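Local structure of insulinase family protease (Yersinia pestis, 3GO9) at residues W172-R175 and L176-S179. The protein is a predicted insulinase-family (M16) protease, related by family to zinc peptidases, though its own activity is not established. Residues are numbered along the deposited sequence; the frame is centred on the assembly and turned at random.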
ATOM      1  N   TRP A 172     -11.570 -10.687  -0.825  1.00 14.04           N
ATOM      2  CA  TRP A 172     -11.141 -10.312   0.502  1.00 13.12           C
ATOM      3  C   TRP A 172     -11.722 -11.201   1.593  1.00 12.26           C
ATOM      4  O   TRP A 172     -10.963 -11.623   2.480  1.00 13.25           O
ATOM      5  CB  TRP A 172     -11.388  -8.800   0.743  1.00 13.78           C
ATOM      6  CG  TRP A 172     -10.745  -8.331   2.028  1.00 13.55           C
ATOM      7  CD1 TRP A 172     -11.380  -7.812   3.101  1.00 12.34           C
ATOM      8  CD2 TRP A 172      -9.337  -8.352   2.352  1.00 12.58           C
ATOM      9  NE1 TRP A 172     -10.462  -7.516   4.096  1.00 11.70           N
ATOM     10  CE2 TRP A 172      -9.204  -7.831   3.661  1.00 12.97           C
ATOM     11  CE3 TRP A 172      -8.190  -8.750   1.676  1.00 13.67           C
ATOM     12  CZ2 TRP A 172      -7.979  -7.728   4.291  1.00 14.52           C
ATOM     13  CZ3 TRP A 172      -6.958  -8.613   2.311  1.00 14.17           C
ATOM     14  CH2 TRP A 172      -6.869  -8.131   3.599  1.00 14.00           C
ATOM     15  N   ARG A 173     -12.993 -11.544   1.481  1.00 11.65           N
ATOM     16  CA  ARG A 173     -13.657 -12.485   2.395  1.00 12.62           C
ATOM     17  C   ARG A 173     -12.936 -13.813   2.410  1.00 12.32           C
ATOM     18  O   ARG A 173     -12.657 -14.363   3.477  1.00 14.09           O
ATOM     19  CB  ARG A 173     -15.136 -12.704   2.062  1.00 13.09           C
ATOM     20  CG  ARG A 173     -15.991 -11.480   2.227  1.00 15.54           C
ATOM     21  CD  ARG A 173     -15.840 -10.875   3.602  1.00 16.95           C
ATOM     22  NE  ARG A 173     -16.708  -9.726   3.767  1.00 18.83           N
ATOM     23  CZ  ARG A 173     -16.643  -8.882   4.784  1.00 18.62           C
ATOM     24  NH1 ARG A 173     -15.750  -9.068   5.766  1.00 22.50           N
ATOM     25  NH2 ARG A 173     -17.502  -7.852   4.820  1.00 16.54           N
ATOM     26  N   TYR A 174     -12.517 -14.276   1.252  1.00 12.92           N
ATOM     27  CA  TYR A 174     -11.728 -15.527   1.201  1.00 11.44           C
ATOM     28  C   TYR A 174     -10.368 -15.360   1.855  1.00 11.61           C
ATOM     29  O   TYR A 174      -9.970 -16.149   2.707  1.00 11.04           O
ATOM     30  CB  TYR A 174     -11.576 -15.967  -0.266  1.00 11.62           C
ATOM     31  CG  TYR A 174     -10.805 -17.245  -0.415  1.00 11.71           C
ATOM     32  CD1 TYR A 174     -11.366 -18.476  -0.057  1.00 12.64           C
ATOM     33  CD2 TYR A 174      -9.522 -17.250  -0.847  1.00 12.33           C
ATOM     34  CE1 TYR A 174     -10.675 -19.673  -0.196  1.00 12.21           C
ATOM     35  CE2 TYR A 174      -8.796 -18.456  -0.963  1.00 12.67           C
ATOM     36  CZ  TYR A 174      -9.377 -19.653  -0.628  1.00 14.90           C
ATOM     37  OH  TYR A 174      -8.664 -20.825  -0.722  1.00 16.01           O
ATOM     38  N   ARG A 175      -9.660 -14.295   1.474  1.00  9.14           N
ATOM     39  CA  ARG A 175      -8.328 -14.081   1.932  1.00 10.82           C
ATOM     40  C   ARG A 175      -8.211 -13.886   3.433  1.00 11.04           C
ATOM     41  O   ARG A 175      -7.204 -14.282   4.009  1.00 12.01           O
ATOM     42  CB  ARG A 175      -7.668 -12.909   1.182  1.00 10.25           C
ATOM     43  CG  ARG A 175      -6.182 -12.753   1.394  1.00 11.40           C
ATOM     44  CD  ARG A 175      -5.381 -13.864   0.774  1.00 15.25           C
ATOM     45  NE  ARG A 175      -3.983 -13.936   1.236  1.00 15.44           N
ATOM     46  CZ  ARG A 175      -3.582 -14.484   2.387  1.00 15.38           C
ATOM     47  NH1 ARG A 175      -4.454 -14.943   3.281  1.00 13.13           N
ATOM     48  NH2 ARG A 175      -2.293 -14.519   2.662  1.00 15.55           N
ATOM     49  N   LEU A 176      -9.253 -13.309   4.041  1.00 10.79           N
ATOM     50  CA  LEU A 176      -9.353 -13.072   5.478  1.00 12.35           C
ATOM     51  C   LEU A 176      -9.448 -14.363   6.311  1.00 12.76           C
ATOM     52  O   LEU A 176      -9.245 -14.359   7.528  1.00 13.58           O
ATOM     53  CB  LEU A 176     -10.616 -12.288   5.756  1.00 13.63           C
ATOM     54  CG  LEU A 176     -10.626 -10.788   5.530  1.00 15.11           C
ATOM     55  CD1 LEU A 176     -12.057 -10.257   5.711  1.00 14.32           C
ATOM     56  CD2 LEU A 176      -9.700 -10.112   6.542  1.00 17.84           C
ATOM     57  N   LYS A 177      -9.828 -15.474   5.686  1.00 12.85           N
ATOM     58  CA  LYS A 177     -10.073 -16.697   6.499  1.00 13.02           C
ATOM     59  C   LYS A 177      -8.790 -17.132   7.242  1.00 11.99           C
ATOM     60  O   LYS A 177      -7.656 -17.139   6.700  1.00 13.23           O
ATOM     61  CB  LYS A 177     -10.635 -17.825   5.659  1.00 14.15           C
ATOM     62  CG  LYS A 177     -12.001 -17.585   5.089  1.00 16.53           C
ATOM     63  CD  LYS A 177     -12.452 -18.719   4.242  1.00 19.90           C
ATOM     64  CE  LYS A 177     -13.964 -18.608   3.947  1.00 23.67           C
ATOM     65  NZ  LYS A 177     -14.356 -19.505   2.826  1.00 23.64           N
ATOM     66  N   GLY A 178      -8.957 -17.404   8.524  1.00 13.04           N
ATOM     67  CA  GLY A 178      -7.858 -17.842   9.363  1.00 13.70           C
ATOM     68  C   GLY A 178      -7.060 -16.729   9.963  1.00 14.30           C
ATOM     69  O   GLY A 178      -6.098 -17.013  10.698  1.00 16.05           O
ATOM     70  N   SER A 179      -7.422 -15.474   9.661  1.00 13.47           N
ATOM     71  CA  SER A 179      -6.705 -14.325  10.195  1.00 13.07           C
ATOM     72  C   SER A 179      -7.351 -13.801  11.457  1.00 13.12           C
ATOM     73  O   SER A 179      -8.481 -14.164  11.783  1.00 15.23           O
ATOM     74  CB  SER A 179      -6.666 -13.142   9.191  1.00 12.07           C
ATOM     75  OG  SER A 179      -7.953 -12.608   9.109  1.00 13.19           O
TER
HETATM   76  O   HOH W   1      -5.923 -14.947   6.310  1.00 12.56           O
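The C-terminal end of the short helix 170-175, in the M16 peptidase domain, runs directly into a type II beta turn from Leu176 to Ser179. Leu176 N donates to Trp172 O at 2.9 Å, an i to i+4 helical bond, whereas Lys177 N reaches back three residues to Tyr174 O at 3.1 Å, its donor 53° out of the carbonyl plane; the spacing thus shortens from i+4 to i+3 at this bond. Leu176 also lies over one face of the Trp172 indole in a CH-pi contact, with CG 3.8 Å from the centroid of the five-membered ring and 19° off its normal. The Trp172 chi1 of -171° sets CG beside its own carbonyl carbon, and the Trp172 and Leu176 side chains cross at about a right angle, while NE1 bonds Tyr111 OH. Leu176 CD1 additionally lies 3.9 Å from NH1 of Arg173, whose guanidinium is held by Asp185 and Gln168. Gly178 takes a positive phi, where a side chain would jam against the preceding carbonyl. A water donates to both Arg175 O and Lys177 O, bridging helix end and turn. Ser179 N closes the turn on Leu176 O at 3.0 Å, and Ser179 OG gives the same oxygen a second bond, 2.7 Å, on a lone pair in the carbonyl plane.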